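Local structure of DNA mismatch repair protein PMS1 (Saccharomyces cerevisiae, 3H4L) at residues B[69-74]-B[121-126]; B[76-81]-B[91-96]; B[268-273]-B[359-364]; B[303-306]-B[311-314]. The protein acts in DNA mismatch repair as a MutL-family protein that binds ATP, and probably hydrolyses it, through its N-terminal GHKL-type ATPase domain. All blocks are in the same frame, centred on the assembly; numbering follows the deposited sequence.

Contact 1 of 4, residues B[69-74]-B[121-126]; sequences SNYEFL and KADKLE. With ANP (phosphoaminophosphonic acid-adenylate ester), chain E.
Tyr71 makes this contact with two residues of strand 121-127, Asp123 and Leu125, whose side chains both project from the same side of the strand. The polar part is one hydrogen bond: Tyr71 OH gives its proton to Asp123 OD2 at 2.6 Å. The oxygen is reached from its anti side and the hydroxyl lies about 20° out of the carboxylate plane, while the ring and the carboxylate stand nearly perpendicular, 80° apart. OD2 sits at the ring's edge, near its plane, by the phenol end. The bond gives two buried polar groups a partner in each other.

The apolar part is a CH-pi contact. Leu125 CD1 lies over one face of the ring, 3.7 Å from the Tyr71 centroid and displaced toward the CD2 side, where Tyr71 CD2 and Leu125 CD1 are 3.5 Å apart. Leu125 CD2 lies near Tyr71 CD1, at 3.9 Å, so both methyls lie over the same face, toward the CB end of the ring. With CG anti to the carbonyl carbon (chi1 -74°), the Tyr71 ring reaches across to the strand.

On the nucleotide side, Leu74 CD1 packs against the ribose of the bound ATP analogue, 3.1 Å from ANP O4'. Leu74 is part of the pocket in which Asp61, Asn36, Arg98 and Leu102 hydrogen-bond to the nucleotide. Around the contact, Tyr71 O accepts a bond from Tyr127 OH, Tyr71 also touches Thr115 of strand 110-116, and strand 121-127 runs antiparallel between 110-116 and 133-140 in the large mixed sheet.

Contact 2 of 4, residues B[76-81]-B[91-96]; sequences LKHYTS and KVQTLG
His78 and Gln93 have CA atoms 8.8 Å apart, the nearest pair of CA atoms between the two segments: His78 lies in the loop just ahead of helix 80-83, and Gln93 is the residue at which the chain leaves helix 89-92. Their side chains span the gap with a single hydrogen bond, His78 NE2 to Gln93 OE1 at 2.7 Å. It is nearly straight, with an N-H...O angle of 165°. The acceptor lies in the imidazole plane, and the proton meets a lone pair of OE1 in the carbonyl plane. Ring and amide are turned only 22° from each other, so the two flat groups are almost coplanar and meet at their edges. The imidazole reaches out because His78 CG is anti to the backbone N (chi1 -173°), and Gln93 is extended beyond CG.

As in other GHKL ATPases, the chain between the motif that begins at Asp61 and the glycine-rich segment around Gly99 probably forms the lid of the nucleotide site, and this contact would then join two parts of it. The His78 side chain lies about 11 Å from the ATP analogue, outside its pocket. Both partners also touch Ile83 of helix 80-83. The turn through Gln93 is held by Lys91 O, which takes two bonds from one residue: Thr94 N at 2.9 Å and Thr94 OG1 at 2.6 Å. Lys91 N is in turn bonded to Asp88 OD1.

Contact 3 of 4, residues B[268-273]-B[359-364]; sequences ISQNSF and NRQELA
Gln361 lays its terminal amide against the backbone and CB of Gln270, with Gln361 OE1 only 2.9 Å from Gln270 CB. The same oxygen accepts the one hydrogen bond between the segments, from Asn271 N at 3.1 Å. The donor lies nearly along the C=O axis (C=O...N angle 168°), and the bend at hydrogen is larger, with an N-H...O angle of 140°. Gln361 gets there with CG anti to the backbone N (chi1 -164°) and an extended chain beyond it, reaching from the helix to the loop that leaves strand 261-269.

Asn271 slides past Gln361 in the opposite direction, their amide planes almost perpendicular. Its ND2 makes a weak hydrogen bond to Tyr358 O, and Tyr358 OH is bonded to Ser269 O, so the helix meets the strand end and the loop after it at several points. Gln361 also touches Glu230 of strand 229-237, the next strand of the sheet. The last turn of the long helix 343-362 is thereby fastened to the loop that leaves strand 261-269, helix-on-sheet packing consistent with the two-layer alpha/beta S5-like fold of MutL proteins.

Contact 4 of 4, residues B[303-306]-B[311-314]; sequences EVYK and VQFP
Tyr305 and Pro314 form an apolar ring-on-ring packing where helix 295-306 ends and the chain returns toward strand 316-321; no hydrogen bond joins the two segments. Pro314 lies flat against one face of the phenol ring. Its CB carries the CH-pi contact, 3.7 Å from the Tyr305 centroid and 15° off the ring normal, while Pro314 CD presses on the CD2 side of the ring at 3.4 Å from Tyr305 CD2. Pro314 CG reaches back to Tyr305 CB at 3.8 Å, so three ring carbons of the proline spread along the tyrosine. With CG anti to the backbone N (chi1 -176°), Tyr305 sends its ring out from the helix over the returning loop.

At the ring's edge, in its plane, is the carbonyl of Gln312, with Tyr305 CE2 and Gln312 O 3.3 Å apart, a contact between a polarised C-H edge and an oxygen. The Gln312 side chain faces another loop: NE2 bonds to Gly274 O and OE1 to Gly276 N. Tyr305 OH makes a weak hydrogen bond to Gln270 O, which links the helix end to the loop that leaves strand 261-269. Strands 283-287 and 316-321 are adjacent and parallel in the sheet, with helix 295-306 between them in sequence. The contact thus closes the helix-to-strand return of a beta-alpha-beta crossover, the unit that is left-handed in the S5-like fold.

In the fold
From the N terminus, contact 1 closes a loop of 46 residues between the chain after strand 56-61 and strand 121-127, and within that loop contact 2 closes a much shorter one of nine. The two touch, Asn70 and Phe73 packing on Leu95 and Gly96, which joins the probable lid to the surroundings of strand 121-127 in the large sheet. Contacts 3 and 4 follow in series beyond the chain's centre, with centres 49 to 55 Å from those of contacts 1 and 2. Contact 3 closes 85 residues between strand 261-269 and the last helix; contact 4 lies within that span and meets it, Tyr305 packing on Asn271 and Pro314 on Ile268. The first pair lies in the ATPase domain, the second in the S5-like region.

Contact 1 of 4, residues B[69-74]-B[121-126]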
loop_
_atom_site.group_PDB
_atom_site.type_symbol
_atom_site.label_atom_id
_atom_site.label_comp_id
_atom_site.label_asym_id
_atom_site.label_seq_id
_atom_site.Cartn_x
_atom_site.Cartn_y
_atom_site.Cartn_z
ATOM N N SER B 69 9.488 -34.219 7.522
ATOM C CA SER B 69 8.822 -35.291 8.251
ATOM C C SER B 69 7.525 -34.811 8.873
ATOM O O SER B 69 6.670 -35.626 9.216
ATOM C CB SER B 69 9.733 -35.851 9.342
ATOM O OG SER B 69 10.037 -34.866 10.309
ATOM N N ASN B 70 7.380 -33.491 9.002
ATOM C CA ASN B 70 6.186 -32.896 9.596
ATOM C C ASN B 70 5.093 -32.576 8.581
ATOM O O ASN B 70 3.940 -32.381 8.956
ATOM C CB ASN B 70 6.553 -31.620 10.376
ATOM C CG ASN B 70 7.199 -31.918 11.729
ATOM O OD1 ASN B 70 7.534 -31.011 12.491
ATOM N ND2 ASN B 70 7.369 -33.198 12.031
ATOM N N TYR B 71 5.455 -32.518 7.303
ATOM C CA TYR B 71 4.499 -32.223 6.233
ATOM C C TYR B 71 3.143 -32.872 6.459
ATOM O O TYR B 71 2.112 -32.210 6.501
ATOM C CB TYR B 71 5.017 -32.732 4.882
ATOM C CG TYR B 71 6.145 -31.950 4.243
ATOM C CD1 TYR B 71 6.731 -32.395 3.054
ATOM C CD2 TYR B 71 6.640 -30.778 4.821
ATOM C CE1 TYR B 71 7.781 -31.697 2.460
ATOM C CE2 TYR B 71 7.691 -30.074 4.233
ATOM C CZ TYR B 71 8.256 -30.544 3.054
ATOM O OH TYR B 71 9.316 -29.882 2.478
ATOM N N GLU B 72 3.163 -34.187 6.600
ATOM C CA GLU B 72 1.957 -34.980 6.758
ATOM C C GLU B 72 1.103 -34.719 7.987
ATOM O O GLU B 72 -0.103 -34.963 7.960
ATOM C CB GLU B 72 2.333 -36.460 6.726
ATOM C CG GLU B 72 1.307 -37.357 6.056
ATOM C CD GLU B 72 1.843 -38.763 5.841
ATOM O OE1 GLU B 72 1.828 -39.567 6.803
ATOM O OE2 GLU B 72 2.299 -39.048 4.709
ATOM N N PHE B 73 1.718 -34.234 9.061
ATOM C CA PHE B 73 0.987 -33.989 10.297
ATOM C C PHE B 73 0.969 -32.526 10.725
ATOM O O PHE B 73 0.576 -32.201 11.841
ATOM C CB PHE B 73 1.587 -34.834 11.419
ATOM C CG PHE B 73 1.904 -36.236 11.005
ATOM C CD1 PHE B 73 3.113 -36.533 10.378
ATOM C CD2 PHE B 73 0.985 -37.259 11.207
ATOM C CE1 PHE B 73 3.401 -37.840 9.953
ATOM C CE2 PHE B 73 1.260 -38.565 10.787
ATOM C CZ PHE B 73 2.470 -38.855 10.160
ATOM N N LEU B 74 1.374 -31.639 9.831
ATOM C CA LEU B 74 1.418 -30.233 10.171
ATOM C C LEU B 74 0.059 -29.596 10.475
ATOM O O LEU B 74 -0.083 -28.902 11.475
ATOM C CB LEU B 74 2.114 -29.457 9.056
ATOM C CG LEU B 74 2.624 -28.090 9.505
ATOM C CD1 LEU B 74 3.624 -28.298 10.625
ATOM C CD2 LEU B 74 3.267 -27.352 8.340
ATOM N N LYS B 121 16.377 -26.756 -2.623
ATOM C CA LYS B 121 15.399 -27.812 -2.865
ATOM C C LYS B 121 14.221 -27.472 -1.978
ATOM O O LYS B 121 14.391 -27.239 -0.785
ATOM C CB LYS B 121 15.945 -29.195 -2.484
ATOM C CG LYS B 121 14.877 -30.292 -2.503
ATOM C CD LYS B 121 15.484 -31.686 -2.470
ATOM C CE LYS B 121 14.418 -32.775 -2.599
ATOM N NZ LYS B 121 13.608 -32.952 -1.355
ATOM N N ALA B 122 13.028 -27.431 -2.555
ATOM C CA ALA B 122 11.855 -27.085 -1.774
ATOM C C ALA B 122 10.620 -27.841 -2.213
ATOM O O ALA B 122 10.615 -28.509 -3.252
ATOM C CB ALA B 122 11.601 -25.581 -1.856
ATOM N N ASP B 123 9.571 -27.723 -1.407
ATOM C CA ASP B 123 8.305 -28.376 -1.693
ATOM C C ASP B 123 7.143 -27.396 -1.606
ATOM O O ASP B 123 7.206 -26.388 -0.897
ATOM C CB ASP B 123 8.072 -29.523 -0.704
ATOM C CG ASP B 123 9.104 -30.619 -0.830
ATOM O OD1 ASP B 123 9.097 -31.340 -1.861
ATOM O OD2 ASP B 123 9.923 -30.748 0.105
ATOM N N LYS B 124 6.087 -27.696 -2.351
ATOM C CA LYS B 124 4.885 -26.889 -2.347
ATOM C C LYS B 124 3.822 -27.855 -1.903
ATOM O O LYS B 124 3.639 -28.904 -2.514
ATOM C CB LYS B 124 4.570 -26.367 -3.740
ATOM C CG LYS B 124 3.278 -25.583 -3.819
ATOM C CD LYS B 124 3.358 -24.555 -4.923
ATOM C CE LYS B 124 1.996 -24.301 -5.509
ATOM N NZ LYS B 124 1.471 -25.595 -6.023
ATOM N N LEU B 125 3.138 -27.513 -0.821
ATOM C CA LEU B 125 2.104 -28.375 -0.270
ATOM C C LEU B 125 0.717 -27.746 -0.324
ATOM O O LEU B 125 0.549 -26.563 -0.040
ATOM C CB LEU B 125 2.454 -28.714 1.177
ATOM C CG LEU B 125 3.832 -29.345 1.380
ATOM C CD1 LEU B 125 4.278 -29.148 2.816
ATOM C CD2 LEU B 125 3.778 -30.820 1.023
ATOM N N GLU B 126 -0.267 -28.542 -0.713
ATOM C CA GLU B 126 -1.650 -28.089 -0.767
ATOM C C GLU B 126 -2.383 -28.947 0.259
ATOM O O GLU B 126 -2.371 -30.178 0.159
ATOM C CB GLU B 126 -2.254 -28.343 -2.148
ATOM C CG GLU B 126 -1.560 -27.631 -3.292
ATOM C CD GLU B 126 -1.910 -26.153 -3.377
ATOM O OE1 GLU B 126 -1.313 -25.447 -4.222
ATOM O OE2 GLU B 126 -2.783 -25.695 -2.606
HETATM P PG ANP E . 0.964 -21.500 18.508
HETATM O O1G ANP E . 0.521 -20.929 17.226
HETATM O O2G ANP E . 2.131 -20.838 19.041
HETATM O O3G ANP E . -0.098 -21.582 19.571
HETATM P PB ANP E . 2.137 -23.527 16.864
HETATM O O1B ANP E . 2.796 -24.830 17.162
HETATM O O2B ANP E . 2.971 -22.512 16.245
HETATM N N3B ANP E . 1.398 -23.025 18.194
HETATM P PA ANP E . 0.533 -23.366 14.439
HETATM O O1A ANP E . 0.645 -21.921 14.450
HETATM O O2A ANP E . -0.699 -24.021 13.911
HETATM O O3A ANP E . 0.934 -23.894 15.893
HETATM O "O5'" ANP E . 1.590 -23.998 13.427
HETATM C "C5'" ANP E . 2.277 -25.095 13.896
HETATM C "C4'" ANP E . 3.350 -25.871 13.240
HETATM O "O4'" ANP E . 3.479 -25.501 11.855
HETATM C "C3'" ANP E . 4.497 -25.287 13.993
HETATM O "O3'" ANP E . 4.651 -25.955 15.250
HETATM C "C2'" ANP E . 5.618 -25.391 13.001
HETATM O "O2'" ANP E . 6.234 -26.650 13.202
HETATM C "C1'" ANP E . 4.851 -25.201 11.653
HETATM N N9 ANP E . 4.857 -23.850 11.016
HETATM C C8 ANP E . 3.841 -22.936 10.785
HETATM N N7 ANP E . 4.173 -21.827 10.195
HETATM C C5 ANP E . 5.532 -21.990 10.004
HETATM C C6 ANP E . 6.577 -21.178 9.417
HETATM N N6 ANP E . 6.317 -19.986 8.895
HETATM N N1 ANP E . 7.895 -21.636 9.375
HETATM C C2 ANP E . 8.211 -22.869 9.902
HETATM N N3 ANP E . 7.304 -23.711 10.475
HETATM C C4 ANP E . 5.989 -23.221 10.510
#

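Contact 2 of 4, residues B[76-81]-B[91-96]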
loop_
_atom_site.group_PDB
_atom_site.type_symbol
_atom_site.label_atom_id
_atom_site.label_comp_id
_atom_site.label_asym_id
_atom_site.label_seq_id
_atom_site.Cartn_x
_atom_site.Cartn_y
_atom_site.Cartn_z
ATOM N N LEU B 76 -3.078 -31.355 10.756
ATOM C CA LEU B 76 -4.116 -32.270 11.202
ATOM C C LEU B 76 -4.583 -31.877 12.595
ATOM O O LEU B 76 -3.806 -31.325 13.383
ATOM C CB LEU B 76 -3.585 -33.705 11.264
ATOM C CG LEU B 76 -3.191 -34.423 9.968
ATOM C CD1 LEU B 76 -2.585 -35.770 10.313
ATOM C CD2 LEU B 76 -4.404 -34.602 9.072
ATOM N N LYS B 77 -5.852 -32.154 12.897
ATOM C CA LYS B 77 -6.383 -31.889 14.228
ATOM C C LYS B 77 -6.072 -33.105 15.097
ATOM O O LYS B 77 -6.165 -34.245 14.642
ATOM C CB LYS B 77 -7.892 -31.649 14.186
ATOM C CG LYS B 77 -8.255 -30.171 14.188
ATOM C CD LYS B 77 -9.747 -29.922 14.254
ATOM C CE LYS B 77 -9.999 -28.434 14.344
ATOM N NZ LYS B 77 -11.407 -28.085 14.089
ATOM N N HIS B 78 -5.697 -32.861 16.347
ATOM C CA HIS B 78 -5.353 -33.935 17.257
ATOM C C HIS B 78 -6.581 -34.602 17.868
ATOM O O HIS B 78 -7.381 -33.952 18.529
ATOM C CB HIS B 78 -4.435 -33.392 18.362
ATOM C CG HIS B 78 -3.888 -34.447 19.276
ATOM N ND1 HIS B 78 -4.486 -34.782 20.471
ATOM C CD2 HIS B 78 -2.796 -35.243 19.169
ATOM C CE1 HIS B 78 -3.785 -35.734 21.064
ATOM N NE2 HIS B 78 -2.754 -36.030 20.295
ATOM N N TYR B 79 -6.717 -35.907 17.635
ATOM C CA TYR B 79 -7.822 -36.698 18.177
ATOM C C TYR B 79 -7.248 -38.000 18.765
ATOM O O TYR B 79 -6.606 -38.774 18.041
ATOM C CB TYR B 79 -8.815 -37.099 17.082
ATOM C CG TYR B 79 -9.439 -35.994 16.252
ATOM C CD1 TYR B 79 -9.407 -36.065 14.857
ATOM C CD2 TYR B 79 -10.132 -34.935 16.843
ATOM C CE1 TYR B 79 -10.050 -35.119 14.064
ATOM C CE2 TYR B 79 -10.785 -33.971 16.056
ATOM C CZ TYR B 79 -10.742 -34.071 14.661
ATOM O OH TYR B 79 -11.382 -33.143 13.850
ATOM N N THR B 80 -7.477 -38.247 20.059
ATOM C CA THR B 80 -6.991 -39.474 20.703
ATOM C C THR B 80 -7.286 -40.642 19.773
ATOM O O THR B 80 -6.413 -41.448 19.456
ATOM C CB THR B 80 -7.713 -39.730 22.056
ATOM O OG1 THR B 80 -7.252 -38.796 23.032
ATOM C CG2 THR B 80 -7.449 -41.138 22.570
ATOM N N SER B 81 -8.535 -40.706 19.339
ATOM C CA SER B 81 -9.018 -41.744 18.442
ATOM C C SER B 81 -8.120 -42.043 17.232
ATOM O O SER B 81 -7.891 -43.210 16.900
ATOM C CB SER B 81 -10.421 -41.365 17.951
ATOM O OG SER B 81 -10.802 -42.142 16.828
ATOM N N LYS B 91 6.106 -41.132 18.934
ATOM C CA LYS B 91 6.741 -40.593 17.737
ATOM C C LYS B 91 5.848 -39.626 16.943
ATOM O O LYS B 91 6.210 -38.461 16.763
ATOM C CB LYS B 91 7.180 -41.761 16.846
ATOM C CG LYS B 91 7.888 -41.387 15.556
ATOM C CD LYS B 91 9.310 -40.898 15.792
ATOM C CE LYS B 91 10.026 -40.704 14.456
ATOM N NZ LYS B 91 11.385 -40.105 14.590
ATOM N N VAL B 92 4.691 -40.097 16.471
ATOM C CA VAL B 92 3.794 -39.237 15.698
ATOM C C VAL B 92 3.437 -37.936 16.396
ATOM O O VAL B 92 3.298 -36.907 15.745
ATOM C CB VAL B 92 2.459 -39.935 15.315
ATOM C CG1 VAL B 92 2.693 -40.920 14.201
ATOM C CG2 VAL B 92 1.849 -40.628 16.522
ATOM N N GLN B 93 3.286 -37.974 17.715
ATOM C CA GLN B 93 2.930 -36.770 18.458
ATOM C C GLN B 93 4.063 -35.755 18.606
ATOM O O GLN B 93 3.938 -34.791 19.360
ATOM C CB GLN B 93 2.341 -37.144 19.830
ATOM C CG GLN B 93 0.812 -37.237 19.807
ATOM C CD GLN B 93 0.220 -37.953 21.011
ATOM O OE1 GLN B 93 -0.980 -37.849 21.275
ATOM N NE2 GLN B 93 1.051 -38.695 21.736
ATOM N N THR B 94 5.165 -35.974 17.889
ATOM C CA THR B 94 6.296 -35.045 17.903
ATOM C C THR B 94 6.504 -34.621 16.467
ATOM O O THR B 94 7.426 -33.863 16.160
ATOM C CB THR B 94 7.618 -35.691 18.354
ATOM O OG1 THR B 94 7.973 -36.730 17.435
ATOM C CG2 THR B 94 7.500 -36.251 19.760
ATOM N N LEU B 95 5.649 -35.126 15.582
ATOM C CA LEU B 95 5.749 -34.803 14.166
ATOM C C LEU B 95 4.700 -33.797 13.738
ATOM O O LEU B 95 4.563 -33.510 12.548
ATOM C CB LEU B 95 5.609 -36.069 13.314
ATOM C CG LEU B 95 6.642 -37.168 13.581
ATOM C CD1 LEU B 95 6.472 -38.303 12.577
ATOM C CD2 LEU B 95 8.038 -36.580 13.484
ATOM N N GLY B 96 3.950 -33.263 14.697
ATOM C CA GLY B 96 2.936 -32.293 14.338
ATOM C C GLY B 96 1.846 -32.079 15.359
ATOM O O GLY B 96 2.110 -32.035 16.554
#

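Contact 3 of 4, residues B[268-273]-B[359-364]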
loop_
_atom_site.group_PDB
_atom_site.type_symbol
_atom_site.label_atom_id
_atom_site.label_comp_id
_atom_site.label_asym_id
_atom_site.label_seq_id
_atom_site.Cartn_x
_atom_site.Cartn_y
_atom_site.Cartn_z
ATOM N N ILE B 268 6.854 7.532 24.843
ATOM C CA ILE B 268 5.489 7.897 25.186
ATOM C C ILE B 268 5.365 9.397 24.980
ATOM O O ILE B 268 6.352 10.129 25.086
ATOM C CB ILE B 268 5.152 7.531 26.652
ATOM C CG1 ILE B 268 3.656 7.716 26.897
ATOM C CG2 ILE B 268 5.941 8.407 27.612
ATOM C CD1 ILE B 268 3.152 7.110 28.195
ATOM N N SER B 269 4.163 9.852 24.660
ATOM C CA SER B 269 3.940 11.269 24.431
ATOM C C SER B 269 4.227 12.078 25.679
ATOM O O SER B 269 3.896 11.664 26.789
ATOM C CB SER B 269 2.500 11.517 23.993
ATOM O OG SER B 269 2.282 11.001 22.697
ATOM N N GLN B 270 4.853 13.232 25.489
ATOM C CA GLN B 270 5.147 14.102 26.607
ATOM C C GLN B 270 3.847 14.795 26.998
ATOM O O GLN B 270 3.006 15.074 26.142
ATOM C CB GLN B 270 6.239 15.109 26.237
ATOM C CG GLN B 270 6.101 15.789 24.904
ATOM C CD GLN B 270 7.301 16.684 24.611
ATOM O OE1 GLN B 270 7.697 17.502 25.444
ATOM N NE2 GLN B 270 7.879 16.535 23.428
ATOM N N ASN B 271 3.672 15.038 28.295
ATOM C CA ASN B 271 2.455 15.667 28.810
ATOM C C ASN B 271 2.225 17.081 28.304
ATOM O O ASN B 271 1.144 17.636 28.482
ATOM C CB ASN B 271 2.473 15.692 30.339
ATOM C CG ASN B 271 3.694 16.402 30.897
ATOM O OD1 ASN B 271 4.218 17.339 30.291
ATOM N ND2 ASN B 271 4.143 15.965 32.072
ATOM N N SER B 272 3.247 17.663 27.688
ATOM C CA SER B 272 3.146 19.011 27.153
ATOM C C SER B 272 1.808 19.158 26.419
ATOM O O SER B 272 1.428 18.294 25.621
ATOM C CB SER B 272 4.317 19.273 26.203
ATOM O OG SER B 272 4.371 20.631 25.817
ATOM N N PHE B 273 1.092 20.239 26.710
ATOM C CA PHE B 273 -0.204 20.502 26.088
ATOM C C PHE B 273 -0.186 20.296 24.573
ATOM O O PHE B 273 0.690 20.805 23.871
ATOM C CB PHE B 273 -0.660 21.928 26.415
ATOM N N ASN B 359 6.302 14.464 35.930
ATOM C CA ASN B 359 6.570 15.639 36.769
ATOM C C ASN B 359 7.949 16.186 36.421
ATOM O O ASN B 359 8.140 17.396 36.309
ATOM C CB ASN B 359 6.551 15.276 38.260
ATOM C CG ASN B 359 5.168 15.375 38.874
ATOM O OD1 ASN B 359 4.492 16.396 38.743
ATOM N ND2 ASN B 359 4.748 14.319 39.565
ATOM N N ARG B 360 8.907 15.279 36.259
ATOM C CA ARG B 360 10.272 15.655 35.912
ATOM C C ARG B 360 10.359 16.211 34.493
ATOM O O ARG B 360 11.300 16.929 34.150
ATOM C CB ARG B 360 11.206 14.448 36.044
ATOM C CG ARG B 360 11.466 14.023 37.479
ATOM C CD ARG B 360 12.686 13.115 37.588
ATOM N NE ARG B 360 13.130 12.999 38.975
ATOM C CZ ARG B 360 14.244 12.387 39.363
ATOM N NH1 ARG B 360 15.043 11.823 38.466
ATOM N NH2 ARG B 360 14.564 12.347 40.652
ATOM N N GLN B 361 9.376 15.877 33.668
ATOM C CA GLN B 361 9.362 16.349 32.296
ATOM C C GLN B 361 8.858 17.789 32.235
ATOM O O GLN B 361 9.306 18.586 31.406
ATOM C CB GLN B 361 8.471 15.453 31.442
ATOM C CG GLN B 361 8.685 15.625 29.960
ATOM C CD GLN B 361 7.876 14.647 29.151
ATOM O OE1 GLN B 361 6.650 14.742 29.091
ATOM N NE2 GLN B 361 8.555 13.689 28.531
ATOM N N GLU B 362 7.926 18.121 33.118
ATOM C CA GLU B 362 7.379 19.463 33.144
ATOM C C GLU B 362 8.483 20.451 33.504
ATOM O O GLU B 362 8.604 21.515 32.882
ATOM C CB GLU B 362 6.243 19.548 34.161
ATOM C CG GLU B 362 5.250 20.651 33.858
ATOM C CD GLU B 362 3.990 20.549 34.693
ATOM O OE1 GLU B 362 3.437 19.432 34.810
ATOM O OE2 GLU B 362 3.548 21.592 35.220
ATOM N N LEU B 363 9.290 20.093 34.502
ATOM C CA LEU B 363 10.390 20.942 34.952
ATOM C C LEU B 363 11.392 21.194 33.832
ATOM O O LEU B 363 12.299 22.016 33.972
ATOM C CB LEU B 363 11.099 20.308 36.151
ATOM C CG LEU B 363 10.280 20.258 37.441
ATOM C CD1 LEU B 363 11.085 19.582 38.534
ATOM C CD2 LEU B 363 9.894 21.670 37.859
ATOM N N ALA B 364 11.217 20.484 32.721
ATOM C CA ALA B 364 12.091 20.630 31.563
ATOM C C ALA B 364 11.631 21.803 30.698
ATOM O O ALA B 364 12.436 22.741 30.517
ATOM C CB ALA B 364 12.091 19.345 30.746
#

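Contact 4 of 4, residues B[303-306]-B[311-314]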
loop_
_atom_site.group_PDB
_atom_site.type_symbol
_atom_site.label_atom_id
_atom_site.label_comp_id
_atom_site.label_asym_id
_atom_site.label_seq_id
_atom_site.Cartn_x
_atom_site.Cartn_y
_atom_site.Cartn_z
ATOM N N GLU B 303 -4.828 7.079 32.873
ATOM C CA GLU B 303 -5.177 7.914 34.016
ATOM C C GLU B 303 -4.019 8.819 34.438
ATOM O O GLU B 303 -4.182 10.039 34.550
ATOM C CB GLU B 303 -5.634 7.038 35.185
ATOM C CG GLU B 303 -4.555 6.189 35.809
ATOM C CD GLU B 303 -5.134 5.053 36.619
ATOM O OE1 GLU B 303 -4.366 4.385 37.350
ATOM O OE2 GLU B 303 -6.362 4.824 36.512
ATOM N N VAL B 304 -2.853 8.218 34.659
ATOM C CA VAL B 304 -1.661 8.961 35.055
ATOM C C VAL B 304 -1.378 10.097 34.081
ATOM O O VAL B 304 -0.888 11.150 34.478
ATOM C CB VAL B 304 -0.419 8.049 35.098
ATOM C CG1 VAL B 304 0.802 8.850 35.521
ATOM C CG2 VAL B 304 -0.659 6.891 36.053
ATOM N N TYR B 305 -1.683 9.878 32.805
ATOM C CA TYR B 305 -1.454 10.892 31.778
ATOM C C TYR B 305 -2.498 12.005 31.848
ATOM O O TYR B 305 -2.181 13.179 31.646
ATOM C CB TYR B 305 -1.491 10.267 30.383
ATOM C CG TYR B 305 -1.164 11.245 29.277
ATOM C CD1 TYR B 305 0.155 11.589 28.992
ATOM C CD2 TYR B 305 -2.178 11.849 28.533
ATOM C CE1 TYR B 305 0.460 12.508 27.994
ATOM C CE2 TYR B 305 -1.886 12.770 27.535
ATOM C CZ TYR B 305 -0.566 13.097 27.270
ATOM O OH TYR B 305 -0.269 14.025 26.292
ATOM N N LYS B 306 -3.746 11.625 32.117
ATOM C CA LYS B 306 -4.836 12.588 32.221
ATOM C C LYS B 306 -4.436 13.688 33.203
ATOM O O LYS B 306 -4.516 14.880 32.895
ATOM C CB LYS B 306 -6.105 11.888 32.703
ATOM N N VAL B 311 -7.503 16.602 28.303
ATOM C CA VAL B 311 -8.087 16.551 26.963
ATOM C C VAL B 311 -7.349 15.742 25.876
ATOM O O VAL B 311 -7.536 16.009 24.689
ATOM C CB VAL B 311 -8.319 17.995 26.429
ATOM C CG1 VAL B 311 -9.128 18.800 27.441
ATOM C CG2 VAL B 311 -6.989 18.677 26.161
ATOM N N GLN B 312 -6.535 14.760 26.265
ATOM C CA GLN B 312 -5.805 13.938 25.292
ATOM C C GLN B 312 -5.309 12.620 25.863
ATOM O O GLN B 312 -5.127 12.483 27.071
ATOM C CB GLN B 312 -4.590 14.684 24.738
ATOM C CG GLN B 312 -4.903 15.916 23.938
ATOM C CD GLN B 312 -3.663 16.538 23.356
ATOM O OE1 GLN B 312 -2.728 16.880 24.081
ATOM N NE2 GLN B 312 -3.642 16.688 22.036
ATOM N N PHE B 313 -5.076 11.661 24.970
ATOM C CA PHE B 313 -4.571 10.343 25.342
ATOM C C PHE B 313 -3.135 10.235 24.846
ATOM O O PHE B 313 -2.785 10.783 23.801
ATOM C CB PHE B 313 -5.414 9.235 24.710
ATOM C CG PHE B 313 -6.863 9.296 25.082
ATOM C CD1 PHE B 313 -7.734 10.141 24.401
ATOM C CD2 PHE B 313 -7.355 8.536 26.138
ATOM C CE1 PHE B 313 -9.074 10.227 24.766
ATOM C CE2 PHE B 313 -8.694 8.616 26.510
ATOM C CZ PHE B 313 -9.553 9.464 25.822
ATOM N N PRO B 314 -2.285 9.520 25.590
ATOM C CA PRO B 314 -0.885 9.370 25.193
ATOM C C PRO B 314 -0.614 8.297 24.152
ATOM O O PRO B 314 -1.254 7.248 24.145
ATOM C CB PRO B 314 -0.204 9.040 26.509
ATOM C CG PRO B 314 -1.229 8.166 27.173
ATOM C CD PRO B 314 -2.526 8.911 26.912
#